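Local coordinates for O-methyltransferase, SAM-dependent (Legionella pneumophila subsp. pneumophila, PDB 3R3H), which probably transfers a methyl group from S-adenosylmethionine to an oxygen of an acceptor whose identity is not established, at residues Val64-Phe70 with Val88-Asn94; Phe139-Asp143 with Ile166-Asn170; Ala26-Arg31 with Thr71-Ala77. All coordinates share one frame; numbering follows the deposited sequence.

Contact 1: Val64-Phe70 with Val88-Asn94; sequences VLELGTF and VITCDIN
Val64-Gly68 and Val88-Asp92 are neighbouring parallel strands of one beta-alpha-beta unit, paired in register from Val64 with Val88 to Gly68 with Asp92. Their axes lie 4.7 Å apart. Ile89 N donates to Val64 O at 2.9 Å, and Ile89 O accepts from Glu66 N. Glu66 O then takes Cys91 N, which comes from well above its carbonyl plane. On one face of the sheet Leu65 CD1 packs on Ile89 CG2 at 3.6 Å and also meets Cys91 SG. On the other face Glu66 and Thr90 lie side by side. Thr90 OG1 donates to Glu66 OE2 at 2.7 Å, on the anti lone pair of OE2, the one away from OE1. OE1 is hydrogen-bonded to Ser74 OG of the connecting helix, so both carboxylate oxygens of this buried acid have partners. This is the first crossover of the class I methyltransferase fold, and the turn after Val64-Gly68 probably corresponds to the glycine-rich loop that binds S-adenosylmethionine in this family. Gly68 takes backbone angles at which a side chain would press on the preceding carbonyl. Its O accepts from Ile93 N at 3.1 Å. The chain then folds back and lays the Phe70 ring over the Gly68 carbonyl carbon. Glu66 OE2 lies over the opposite face, offset toward the rim. Asp92 CG stands anti to the backbone N (chi1 -167°), which turns the carboxylate to the loop. Phe70 N reaches Asp92 OD2 at 3.2 Å from one face of the carboxylate. Asn94 N reaches the same OD2 at 3.1 Å from the opposite face, closing an Asx turn.

Contact 2: Phe139-Asp143 with Ile166-Asn170; sequences FIFID and IAIDN
The methyl of Ala167 touches two phenyl rings of the neighbouring strand, meeting each obliquely. Ala167 CB is 4.0 Å from Phe139 CE1, and Phe141 CD1 approaches it just as closely. Phe141 continues alongside Asp169 and touches its CB with CE1. On the other face of the sheet the isoleucines meet. Ile142 CD1 touches two of them, 4.0 Å from Ile166 CG2 and 3.9 Å from Ile168 CG1. It does so with CG1 anti to its own carbonyl carbon (chi1 -51°). Helix 149-159 packs on this isoleucine face through Tyr149, Ala156 and Leu159. Between the two faces runs a parallel pairing of central strands in the Rossmann-like sheet. Ala167 N donates to Ile140 O at 2.8 Å, and Ala167 O accepts from Ile142 N. The last bond, Asp169 N to Ile142 O at 3.0 Å, is nearly straight (173°). Beyond it the contact turns polar. The carboxylates of Asp143 and Asp169 lie side by side with their planes almost at a right angle (85°). Asp143 OD2 is 3.6 Å from Asp169 OD1. Asn170 OD1 stands 3.2 Å from Asp143 OD1, two acceptors without a bond between them. Lys146 NZ holds both here, by a salt bridge to Asp143 OD1 and a hydrogen bond to Asn170 OD1. So many oxygens together would probably favour a positive charge, which Lys146 supplies. Two aspartates and an asparagine are also the metal ligands of catechol O-methyltransferase, and this cluster may be able to hold a metal in the same way.

Contact 3: Ala26-Arg31 with Thr71-Ala77; sequences ALAALR and TGYSALA
Tyr73 and Leu27 meet because of their first torsions. Tyr73 has CG anti to the backbone N (chi1 179°), which carries the ring out from its helix to the neighbouring one. Leu27 has CG beside its backbone N (chi1 -87°), and from there CD2 reaches over the ring. The motif is an antiparallel helix pair, with segment axes 9.9 Å apart at an angle of 178°. One partner, helix 25-32, belongs to the N-terminal part of the chain. The other, helix 73-80, is the first crossover helix of the Rossmann-like methyltransferase fold. Gly72 is its N-cap residue.

Leu27 CD2 sits over the centre of the Tyr73 ring, 3.8 Å from the centroid, a CH-pi contact. The same methyl meets Leu76 CD2 at 3.5 Å as these two leucines run antiparallel past one another. It also touches Ala77 CB. Ala26 CB adds a lighter touch on Leu76 CD2. One turn on, Leu30 spreads its two methyls over the N-cap and the loop just before the second helix. CD1 lies 3.5 Å from Gly72 O, and CD2 lies 3.7 Å from Thr71 OG1.

No hydrogen bond joins the two segments, so side-chain packing carries the contact. At its polar edge Glu23, outside both segments, joins the two. It is hydrogen-bonded to Tyr73 OH and forms a salt bridge with Arg31 NH2. Arg31 extends alongside Tyr73, with its guanidinium nearly perpendicular to the ring. Its aliphatic part does the touching: Arg31 CG comes to 3.4 Å from Tyr73 CE2.

From the N terminus, Ala26-Arg31 comes first and pairs with Thr71-Ala77, so contact 3 closes a loop that holds helix 46-59 and strand 63-68. Contact 1 opens inside that loop at Val64-Phe70 and closes after it at Val88-Asn94. Contacts 1 and 3 therefore cross. Phe70 and Thr71 are consecutive, so one loop serves both. Contact 2 follows in series, closing a loop around helix 149-159. It joins contact 1 within the sheet, where Leu65 is probably hydrogen-bonded by its backbone to Phe139 and Phe141. Contact 3 sets helix 25-32 on the outer side of helix 73-80, which itself lies on the sheet and touches contact 1. Contact 2 is about 17 Å from contact 3 between centres.

Contact 1: Val64-Phe70 with Val88-Asn94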
ATOM      1  N   VAL A  64      -0.215  15.768   9.409  1.00 37.51           N
ATOM      2  CA  VAL A  64       0.547  15.220   8.297  1.00 34.39           C
ATOM      3  C   VAL A  64       1.598  16.194   7.785  1.00 33.00           C
ATOM      4  O   VAL A  64       1.405  17.400   7.840  1.00 33.45           O
ATOM      5  CB  VAL A  64      -0.403  14.840   7.147  1.00 33.65           C
ATOM      6  CG1 VAL A  64       0.383  14.550   5.880  1.00 34.30           C
ATOM      7  CG2 VAL A  64      -1.222  13.624   7.553  1.00 33.57           C
ATOM      8  N   LEU A  65       2.709  15.663   7.288  1.00 30.33           N
ATOM      9  CA  LEU A  65       3.788  16.491   6.767  1.00 29.40           C
ATOM     10  C   LEU A  65       4.254  15.948   5.423  1.00 29.23           C
ATOM     11  O   LEU A  65       4.330  14.731   5.234  1.00 29.76           O
ATOM     12  CB  LEU A  65       4.969  16.489   7.742  1.00 27.50           C
ATOM     13  CG  LEU A  65       6.204  17.264   7.286  1.00 27.82           C
ATOM     14  CD1 LEU A  65       5.951  18.731   7.538  1.00 29.15           C
ATOM     15  CD2 LEU A  65       7.447  16.811   8.035  1.00 25.40           C
ATOM     16  N   GLU A  66       4.536  16.840   4.480  1.00 29.23           N
ATOM     17  CA  GLU A  66       5.044  16.421   3.181  1.00 28.16           C
ATOM     18  C   GLU A  66       6.105  17.414   2.732  1.00 27.26           C
ATOM     19  O   GLU A  66       6.132  18.551   3.202  1.00 25.33           O
ATOM     20  CB  GLU A  66       3.927  16.304   2.144  1.00 26.58           C
ATOM     21  CG  GLU A  66       3.048  17.502   2.007  1.00 29.89           C
ATOM     22  CD  GLU A  66       2.424  17.595   0.613  1.00 32.59           C
ATOM     23  OE1 GLU A  66       2.143  16.525   0.017  1.00 36.78           O
ATOM     24  OE2 GLU A  66       2.210  18.731   0.119  1.00 30.48           O
ATOM     25  N   LEU A  67       7.003  16.962   1.858  1.00 27.97           N
ATOM     26  CA  LEU A  67       8.098  17.797   1.351  1.00 29.40           C
ATOM     27  C   LEU A  67       8.235  17.538  -0.131  1.00 29.26           C
ATOM     28  O   LEU A  67       7.986  16.415  -0.592  1.00 29.81           O
ATOM     29  CB  LEU A  67       9.435  17.424   1.975  1.00 28.35           C
ATOM     30  CG  LEU A  67       9.657  17.052   3.438  1.00 30.92           C
ATOM     31  CD1 LEU A  67       8.893  15.792   3.834  1.00 25.81           C
ATOM     32  CD2 LEU A  67      11.153  16.808   3.598  1.00 30.76           C
ATOM     33  N   GLY A  68       8.654  18.551  -0.881  1.00 29.68           N
ATOM     34  CA  GLY A  68       8.797  18.344  -2.308  1.00 29.31           C
ATOM     35  C   GLY A  68       8.602  19.607  -3.104  1.00 29.63           C
ATOM     36  O   GLY A  68       8.583  20.709  -2.556  1.00 28.53           O
ATOM     37  N   THR A  69       8.500  19.443  -4.413  1.00 30.55           N
ATOM     38  CA  THR A  69       8.283  20.566  -5.312  1.00 32.32           C
ATOM     39  C   THR A  69       6.852  20.275  -5.786  1.00 31.80           C
ATOM     40  O   THR A  69       6.604  19.406  -6.647  1.00 28.49           O
ATOM     41  CB  THR A  69       9.298  20.571  -6.481  1.00 32.36           C
ATOM     42  OG1 THR A  69       9.025  19.478  -7.366  1.00 38.12           O
ATOM     43  CG2 THR A  69      10.714  20.427  -5.945  1.00 30.39           C
ATOM     44  N   PHE A  70       5.917  21.017  -5.188  1.00 33.36           N
ATOM     45  CA  PHE A  70       4.492  20.829  -5.416  1.00 32.31           C
ATOM     46  C   PHE A  70       3.670  21.830  -6.203  1.00 32.80           C
ATOM     47  O   PHE A  70       4.030  23.006  -6.363  1.00 33.38           O
ATOM     48  CB  PHE A  70       3.803  20.682  -4.070  1.00 29.77           C
ATOM     49  CG  PHE A  70       4.404  19.641  -3.181  1.00 30.49           C
ATOM     50  CD1 PHE A  70       4.456  18.305  -3.585  1.00 30.34           C
ATOM     51  CD2 PHE A  70       4.837  19.978  -1.899  1.00 29.25           C
ATOM     52  CE1 PHE A  70       4.915  17.319  -2.723  1.00 29.77           C
ATOM     53  CE2 PHE A  70       5.302  19.001  -1.016  1.00 27.70           C
ATOM     54  CZ  PHE A  70       5.339  17.666  -1.430  1.00 29.75           C
ATOM     55  N   VAL A  88      -2.415  19.581   7.690  1.00 41.69           N
ATOM     56  CA  VAL A  88      -1.358  19.137   6.788  1.00 37.98           C
ATOM     57  C   VAL A  88      -0.369  20.274   6.538  1.00 38.46           C
ATOM     58  O   VAL A  88      -0.751  21.380   6.188  1.00 38.66           O
ATOM     59  CB  VAL A  88      -1.925  18.581   5.426  1.00 37.85           C
ATOM     60  CG1 VAL A  88      -3.234  19.228   5.088  1.00 37.37           C
ATOM     61  CG2 VAL A  88      -0.916  18.801   4.295  1.00 36.48           C
ATOM     62  N   ILE A  89       0.909  20.000   6.763  1.00 37.03           N
ATOM     63  CA  ILE A  89       1.955  20.985   6.543  1.00 34.06           C
ATOM     64  C   ILE A  89       2.709  20.594   5.274  1.00 34.74           C
ATOM     65  O   ILE A  89       3.460  19.623   5.258  1.00 34.28           O
ATOM     66  CB  ILE A  89       2.915  21.028   7.737  1.00 33.84           C
ATOM     67  CG1 ILE A  89       2.165  21.569   8.952  1.00 32.25           C
ATOM     68  CG2 ILE A  89       4.142  21.881   7.405  1.00 32.47           C
ATOM     69  CD1 ILE A  89       3.018  21.718  10.172  1.00 32.29           C
ATOM     70  N   THR A  90       2.463  21.336   4.203  1.00 34.01           N
ATOM     71  CA  THR A  90       3.101  21.093   2.920  1.00 33.37           C
ATOM     72  C   THR A  90       4.331  22.000   2.842  1.00 34.79           C
ATOM     73  O   THR A  90       4.249  23.197   3.127  1.00 34.11           O
ATOM     74  CB  THR A  90       2.097  21.384   1.758  1.00 33.33           C
ATOM     75  OG1 THR A  90       2.765  21.322   0.494  1.00 34.42           O
ATOM     76  CG2 THR A  90       1.477  22.772   1.923  1.00 32.08           C
ATOM     77  N   CYS A  91       5.481  21.426   2.494  1.00 36.16           N
ATOM     78  CA  CYS A  91       6.716  22.209   2.414  1.00 37.06           C
ATOM     79  C   CYS A  91       7.123  22.292   0.960  1.00 37.69           C
ATOM     80  O   CYS A  91       7.538  21.280   0.386  1.00 38.74           O
ATOM     81  CB  CYS A  91       7.836  21.534   3.224  1.00 37.33           C
ATOM     82  SG  CYS A  91       7.433  21.104   4.982  1.00 41.11           S
ATOM     83  N   ASP A  92       6.987  23.474   0.353  1.00 37.44           N
ATOM     84  CA  ASP A  92       7.357  23.631  -1.052  1.00 37.86           C
ATOM     85  C   ASP A  92       8.723  24.296  -1.229  1.00 38.39           C
ATOM     86  O   ASP A  92       8.887  25.504  -1.007  1.00 37.48           O
ATOM     87  CB  ASP A  92       6.294  24.411  -1.830  1.00 38.76           C
ATOM     88  CG  ASP A  92       6.506  24.322  -3.341  1.00 41.34           C
ATOM     89  OD1 ASP A  92       5.859  25.078  -4.105  1.00 42.74           O
ATOM     90  OD2 ASP A  92       7.325  23.480  -3.773  1.00 43.79           O
ATOM     91  N   ILE A  93       9.692  23.473  -1.634  1.00 37.66           N
ATOM     92  CA  ILE A  93      11.080  23.877  -1.836  1.00 35.82           C
ATOM     93  C   ILE A  93      11.264  24.534  -3.192  1.00 35.71           C
ATOM     94  O   ILE A  93      12.261  25.218  -3.435  1.00 37.12           O
ATOM     95  CB  ILE A  93      12.000  22.660  -1.759  1.00 32.65           C
ATOM     96  CG1 ILE A  93      11.772  21.763  -2.976  1.00 32.12           C
ATOM     97  CG2 ILE A  93      11.692  21.885  -0.489  1.00 32.45           C
ATOM     98  CD1 ILE A  93      12.738  20.623  -3.104  1.00 32.60           C
ATOM     99  N   ASN A  94      10.296  24.316  -4.075  1.00 35.41           N
ATOM    100  CA  ASN A  94      10.331  24.876  -5.417  1.00 36.13           C
ATOM    101  C   ASN A  94      10.603  26.388  -5.414  1.00 38.40           C
ATOM    102  O   ASN A  94       9.929  27.165  -4.706  1.00 39.96           O
ATOM    103  CB  ASN A  94       8.995  24.588  -6.110  1.00 34.37           C
ATOM    104  CG  ASN A  94       8.989  24.969  -7.582  1.00 32.44           C
ATOM    105  OD1 ASN A  94       9.999  25.381  -8.141  1.00 31.63           O
ATOM    106  ND2 ASN A  94       7.843  24.807  -8.219  1.00 30.88           N
TER

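Contact 2: Phe139-Asp143 with Ile166-Asn170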
ATOM      1  N   PHE A 139       1.790  10.913   9.819  1.00 37.25           N
ATOM      2  CA  PHE A 139       2.126  10.508   8.463  1.00 36.53           C
ATOM      3  C   PHE A 139       3.049  11.552   7.828  1.00 36.68           C
ATOM      4  O   PHE A 139       2.753  12.746   7.818  1.00 37.62           O
ATOM      5  CB  PHE A 139       0.864  10.326   7.609  1.00 35.63           C
ATOM      6  CG  PHE A 139       1.152   9.972   6.175  1.00 35.90           C
ATOM      7  CD1 PHE A 139       1.730   8.758   5.844  1.00 36.72           C
ATOM      8  CD2 PHE A 139       0.903  10.886   5.158  1.00 37.72           C
ATOM      9  CE1 PHE A 139       2.065   8.456   4.516  1.00 38.08           C
ATOM     10  CE2 PHE A 139       1.233  10.600   3.825  1.00 39.74           C
ATOM     11  CZ  PHE A 139       1.819   9.377   3.506  1.00 37.98           C
ATOM     12  N   ILE A 140       4.184  11.088   7.320  1.00 35.87           N
ATOM     13  CA  ILE A 140       5.156  11.953   6.679  1.00 33.76           C
ATOM     14  C   ILE A 140       5.415  11.406   5.272  1.00 34.80           C
ATOM     15  O   ILE A 140       5.584  10.204   5.091  1.00 34.10           O
ATOM     16  CB  ILE A 140       6.462  11.983   7.497  1.00 33.42           C
ATOM     17  CG1 ILE A 140       6.159  12.495   8.909  1.00 33.05           C
ATOM     18  CG2 ILE A 140       7.500  12.863   6.810  1.00 32.25           C
ATOM     19  CD1 ILE A 140       7.343  12.527   9.829  1.00 32.36           C
ATOM     20  N   PHE A 141       5.409  12.291   4.280  1.00 34.81           N
ATOM     21  CA  PHE A 141       5.642  11.909   2.894  1.00 34.91           C
ATOM     22  C   PHE A 141       6.861  12.688   2.397  1.00 36.07           C
ATOM     23  O   PHE A 141       6.936  13.899   2.582  1.00 35.06           O
ATOM     24  CB  PHE A 141       4.411  12.234   2.046  1.00 34.18           C
ATOM     25  CG  PHE A 141       4.634  12.077   0.571  1.00 35.50           C
ATOM     26  CD1 PHE A 141       5.133  10.884   0.044  1.00 35.91           C
ATOM     27  CD2 PHE A 141       4.337  13.120  -0.298  1.00 35.29           C
ATOM     28  CE1 PHE A 141       5.333  10.735  -1.334  1.00 35.51           C
ATOM     29  CE2 PHE A 141       4.532  12.983  -1.676  1.00 34.31           C
ATOM     30  CZ  PHE A 141       5.032  11.785  -2.195  1.00 35.42           C
ATOM     31  N   ILE A 142       7.813  11.995   1.769  1.00 36.32           N
ATOM     32  CA  ILE A 142       9.041  12.640   1.286  1.00 34.97           C
ATOM     33  C   ILE A 142       9.259  12.558  -0.225  1.00 35.30           C
ATOM     34  O   ILE A 142       9.384  11.468  -0.790  1.00 34.71           O
ATOM     35  CB  ILE A 142      10.274  12.052   1.998  1.00 32.90           C
ATOM     36  CG1 ILE A 142      10.046  12.079   3.517  1.00 33.75           C
ATOM     37  CG2 ILE A 142      11.507  12.840   1.621  1.00 33.24           C
ATOM     38  CD1 ILE A 142      11.116  11.379   4.335  1.00 29.81           C
ATOM     39  N   ASP A 143       9.295  13.720  -0.874  1.00 36.36           N
ATOM     40  CA  ASP A 143       9.495  13.791  -2.318  1.00 38.98           C
ATOM     41  C   ASP A 143      10.320  15.046  -2.628  1.00 39.09           C
ATOM     42  O   ASP A 143      10.196  15.634  -3.716  1.00 40.42           O
ATOM     43  CB  ASP A 143       8.136  13.849  -3.032  1.00 41.48           C
ATOM     44  CG  ASP A 143       8.243  13.589  -4.531  1.00 46.04           C
ATOM     45  OD1 ASP A 143       9.392  13.472  -5.020  1.00 47.85           O
ATOM     46  OD2 ASP A 143       7.187  13.512  -5.220  1.00 47.30           O
ATOM     47  N   ILE A 166       5.904   6.672   7.478  1.00 36.18           N
ATOM     48  CA  ILE A 166       6.693   7.514   6.575  1.00 34.89           C
ATOM     49  C   ILE A 166       6.731   6.876   5.183  1.00 34.66           C
ATOM     50  O   ILE A 166       6.963   5.677   5.045  1.00 33.19           O
ATOM     51  CB  ILE A 166       8.161   7.683   7.053  1.00 34.32           C
ATOM     52  CG1 ILE A 166       8.193   8.303   8.452  1.00 34.88           C
ATOM     53  CG2 ILE A 166       8.926   8.560   6.072  1.00 32.50           C
ATOM     54  CD1 ILE A 166       9.552   8.241   9.117  1.00 34.73           C
ATOM     55  N   ALA A 167       6.491   7.691   4.159  1.00 34.46           N
ATOM     56  CA  ALA A 167       6.503   7.240   2.771  1.00 32.83           C
ATOM     57  C   ALA A 167       7.585   8.042   2.069  1.00 32.37           C
ATOM     58  O   ALA A 167       7.689   9.257   2.279  1.00 30.86           O
ATOM     59  CB  ALA A 167       5.150   7.493   2.118  1.00 30.79           C
ATOM     60  N   ILE A 168       8.400   7.363   1.263  1.00 31.80           N
ATOM     61  CA  ILE A 168       9.476   8.019   0.536  1.00 32.70           C
ATOM     62  C   ILE A 168       9.349   7.646  -0.935  1.00 34.74           C
ATOM     63  O   ILE A 168       9.275   6.464  -1.274  1.00 35.00           O
ATOM     64  CB  ILE A 168      10.866   7.597   1.060  1.00 31.85           C
ATOM     65  CG1 ILE A 168      11.022   7.940   2.541  1.00 31.53           C
ATOM     66  CG2 ILE A 168      11.933   8.353   0.323  1.00 33.29           C
ATOM     67  CD1 ILE A 168      10.565   6.860   3.495  1.00 31.42           C
ATOM     68  N   ASP A 169       9.321   8.652  -1.805  1.00 36.81           N
ATOM     69  CA  ASP A 169       9.152   8.407  -3.234  1.00 38.81           C
ATOM     70  C   ASP A 169      10.459   8.273  -4.021  1.00 38.67           C
ATOM     71  O   ASP A 169      11.535   8.631  -3.529  1.00 39.27           O
ATOM     72  CB  ASP A 169       8.302   9.527  -3.842  1.00 41.39           C
ATOM     73  CG  ASP A 169       7.590   9.100  -5.120  1.00 45.01           C
ATOM     74  OD1 ASP A 169       7.185  10.001  -5.892  1.00 45.32           O
ATOM     75  OD2 ASP A 169       7.421   7.869  -5.350  1.00 48.56           O
ATOM     76  N   ASN A 170      10.334   7.765  -5.250  1.00 37.47           N
ATOM     77  CA  ASN A 170      11.450   7.554  -6.179  1.00 37.40           C
ATOM     78  C   ASN A 170      12.550   6.643  -5.625  1.00 37.13           C
ATOM     79  O   ASN A 170      13.736   6.981  -5.698  1.00 36.35           O
ATOM     80  CB  ASN A 170      12.085   8.891  -6.586  1.00 36.51           C
ATOM     81  CG  ASN A 170      11.070   9.918  -7.014  1.00 37.54           C
ATOM     82  OD1 ASN A 170      10.732  10.811  -6.246  1.00 40.68           O
ATOM     83  ND2 ASN A 170      10.572   9.800  -8.243  1.00 37.25           N
TER

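Contact 3: Ala26-Arg31 with Thr71-Ala77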
ATOM      1  N   ALA A  26     -12.054  19.713  -7.122  1.00 42.49           N
ATOM      2  CA  ALA A  26     -10.992  20.696  -6.930  1.00 41.96           C
ATOM      3  C   ALA A  26      -9.656  20.043  -7.255  1.00 40.42           C
ATOM      4  O   ALA A  26      -8.767  20.684  -7.815  1.00 41.90           O
ATOM      5  CB  ALA A  26     -11.003  21.198  -5.503  1.00 40.89           C
ATOM      6  N   LEU A  27      -9.520  18.764  -6.900  1.00 38.68           N
ATOM      7  CA  LEU A  27      -8.296  18.017  -7.189  1.00 36.09           C
ATOM      8  C   LEU A  27      -8.137  17.894  -8.697  1.00 35.77           C
ATOM      9  O   LEU A  27      -7.143  18.342  -9.273  1.00 34.21           O
ATOM     10  CB  LEU A  27      -8.365  16.609  -6.594  1.00 35.22           C
ATOM     11  CG  LEU A  27      -7.938  16.369  -5.158  1.00 32.18           C
ATOM     12  CD1 LEU A  27      -8.099  14.894  -4.832  1.00 31.38           C
ATOM     13  CD2 LEU A  27      -6.502  16.817  -4.989  1.00 31.53           C
ATOM     14  N   ALA A  28      -9.136  17.276  -9.322  1.00 35.75           N
ATOM     15  CA  ALA A  28      -9.129  17.059 -10.758  1.00 37.58           C
ATOM     16  C   ALA A  28      -8.839  18.371 -11.485  1.00 39.33           C
ATOM     17  O   ALA A  28      -8.085  18.402 -12.469  1.00 41.08           O
ATOM     18  CB  ALA A  28     -10.471  16.492 -11.195  1.00 35.47           C
ATOM     19  N   ALA A  29      -9.435  19.451 -10.979  1.00 40.16           N
ATOM     20  CA  ALA A  29      -9.279  20.788 -11.544  1.00 40.64           C
ATOM     21  C   ALA A  29      -7.862  21.308 -11.353  1.00 40.15           C
ATOM     22  O   ALA A  29      -7.266  21.864 -12.279  1.00 40.57           O
ATOM     23  CB  ALA A  29     -10.280  21.736 -10.886  1.00 40.91           C
ATOM     24  N   LEU A  30      -7.333  21.138 -10.142  1.00 40.31           N
ATOM     25  CA  LEU A  30      -5.974  21.581  -9.852  1.00 41.78           C
ATOM     26  C   LEU A  30      -5.065  20.826 -10.824  1.00 40.96           C
ATOM     27  O   LEU A  30      -4.204  21.413 -11.480  1.00 40.11           O
ATOM     28  CB  LEU A  30      -5.597  21.253  -8.395  1.00 40.92           C
ATOM     29  CG  LEU A  30      -4.386  21.957  -7.748  1.00 40.33           C
ATOM     30  CD1 LEU A  30      -4.399  21.728  -6.234  1.00 38.71           C
ATOM     31  CD2 LEU A  30      -3.093  21.459  -8.364  1.00 38.31           C
ATOM     32  N   ARG A  31      -5.293  19.520 -10.923  1.00 42.32           N
ATOM     33  CA  ARG A  31      -4.512  18.671 -11.800  1.00 44.99           C
ATOM     34  C   ARG A  31      -4.637  19.130 -13.253  1.00 45.51           C
ATOM     35  O   ARG A  31      -3.653  19.531 -13.868  1.00 46.03           O
ATOM     36  CB  ARG A  31      -4.988  17.226 -11.678  1.00 44.67           C
ATOM     37  CG  ARG A  31      -3.881  16.198 -11.471  1.00 46.00           C
ATOM     38  CD  ARG A  31      -4.170  14.949 -12.286  1.00 46.01           C
ATOM     39  NE  ARG A  31      -5.569  14.552 -12.180  1.00 46.73           N
ATOM     40  CZ  ARG A  31      -6.220  13.867 -13.117  1.00 47.22           C
ATOM     41  NH1 ARG A  31      -5.599  13.499 -14.234  1.00 46.56           N
ATOM     42  NH2 ARG A  31      -7.499  13.560 -12.939  1.00 47.32           N
ATOM     43  N   THR A  71       2.527  21.319  -6.661  1.00 33.89           N
ATOM     44  CA  THR A  71       1.516  22.103  -7.361  1.00 33.71           C
ATOM     45  C   THR A  71       0.459  22.373  -6.266  1.00 33.85           C
ATOM     46  O   THR A  71      -0.318  23.337  -6.353  1.00 37.02           O
ATOM     47  CB  THR A  71       0.842  21.319  -8.533  1.00 33.57           C
ATOM     48  OG1 THR A  71       0.354  20.048  -8.066  1.00 30.55           O
ATOM     49  CG2 THR A  71       1.828  21.137  -9.687  1.00 33.35           C
ATOM     50  N   GLY A  72       0.463  21.526  -5.231  1.00 32.63           N
ATOM     51  CA  GLY A  72      -0.475  21.674  -4.139  1.00 29.00           C
ATOM     52  C   GLY A  72      -1.566  20.627  -4.203  1.00 29.66           C
ATOM     53  O   GLY A  72      -2.521  20.668  -3.430  1.00 26.45           O
ATOM     54  N   TYR A  73      -1.399  19.675  -5.125  1.00 30.66           N
ATOM     55  CA  TYR A  73      -2.346  18.574  -5.345  1.00 29.29           C
ATOM     56  C   TYR A  73      -2.303  17.526  -4.228  1.00 28.08           C
ATOM     57  O   TYR A  73      -3.354  17.152  -3.682  1.00 29.45           O
ATOM     58  CB  TYR A  73      -2.057  17.905  -6.694  1.00 30.58           C
ATOM     59  CG  TYR A  73      -2.950  16.731  -7.045  1.00 33.67           C
ATOM     60  CD1 TYR A  73      -2.761  15.475  -6.464  1.00 36.94           C
ATOM     61  CD2 TYR A  73      -3.990  16.880  -7.952  1.00 35.67           C
ATOM     62  CE1 TYR A  73      -3.596  14.391  -6.785  1.00 38.00           C
ATOM     63  CE2 TYR A  73      -4.837  15.812  -8.275  1.00 37.44           C
ATOM     64  CZ  TYR A  73      -4.637  14.576  -7.692  1.00 37.67           C
ATOM     65  OH  TYR A  73      -5.490  13.549  -8.008  1.00 40.47           O
ATOM     66  N   SER A  74      -1.105  17.049  -3.887  1.00 26.17           N
ATOM     67  CA  SER A  74      -0.982  16.047  -2.833  1.00 24.83           C
ATOM     68  C   SER A  74      -1.354  16.614  -1.461  1.00 23.17           C
ATOM     69  O   SER A  74      -1.814  15.884  -0.584  1.00 23.35           O
ATOM     70  CB  SER A  74       0.444  15.452  -2.806  1.00 23.84           C
ATOM     71  OG  SER A  74       1.441  16.451  -2.930  1.00 22.84           O
ATOM     72  N   ALA A  75      -1.164  17.917  -1.285  1.00 23.88           N
ATOM     73  CA  ALA A  75      -1.489  18.576  -0.019  1.00 25.04           C
ATOM     74  C   ALA A  75      -3.014  18.646   0.159  1.00 25.23           C
ATOM     75  O   ALA A  75      -3.537  18.530   1.284  1.00 24.31           O
ATOM     76  CB  ALA A  75      -0.888  19.989   0.006  1.00 24.54           C
ATOM     77  N   LEU A  76      -3.711  18.838  -0.962  1.00 24.52           N
ATOM     78  CA  LEU A  76      -5.156  18.926  -0.960  1.00 23.74           C
ATOM     79  C   LEU A  76      -5.751  17.561  -0.664  1.00 25.89           C
ATOM     80  O   LEU A  76      -6.564  17.403   0.264  1.00 24.31           O
ATOM     81  CB  LEU A  76      -5.629  19.420  -2.320  1.00 23.48           C
ATOM     82  CG  LEU A  76      -7.147  19.534  -2.511  1.00 22.94           C
ATOM     83  CD1 LEU A  76      -7.737  20.485  -1.469  1.00 20.76           C
ATOM     84  CD2 LEU A  76      -7.419  20.030  -3.918  1.00 22.53           C
ATOM     85  N   ALA A  77      -5.336  16.576  -1.461  1.00 26.50           N
ATOM     86  CA  ALA A  77      -5.805  15.195  -1.306  1.00 26.29           C
ATOM     87  C   ALA A  77      -5.620  14.736   0.127  1.00 25.90           C
ATOM     88  O   ALA A  77      -6.501  14.104   0.693  1.00 26.39           O
ATOM     89  CB  ALA A  77      -5.034  14.266  -2.242  1.00 25.54           C
TER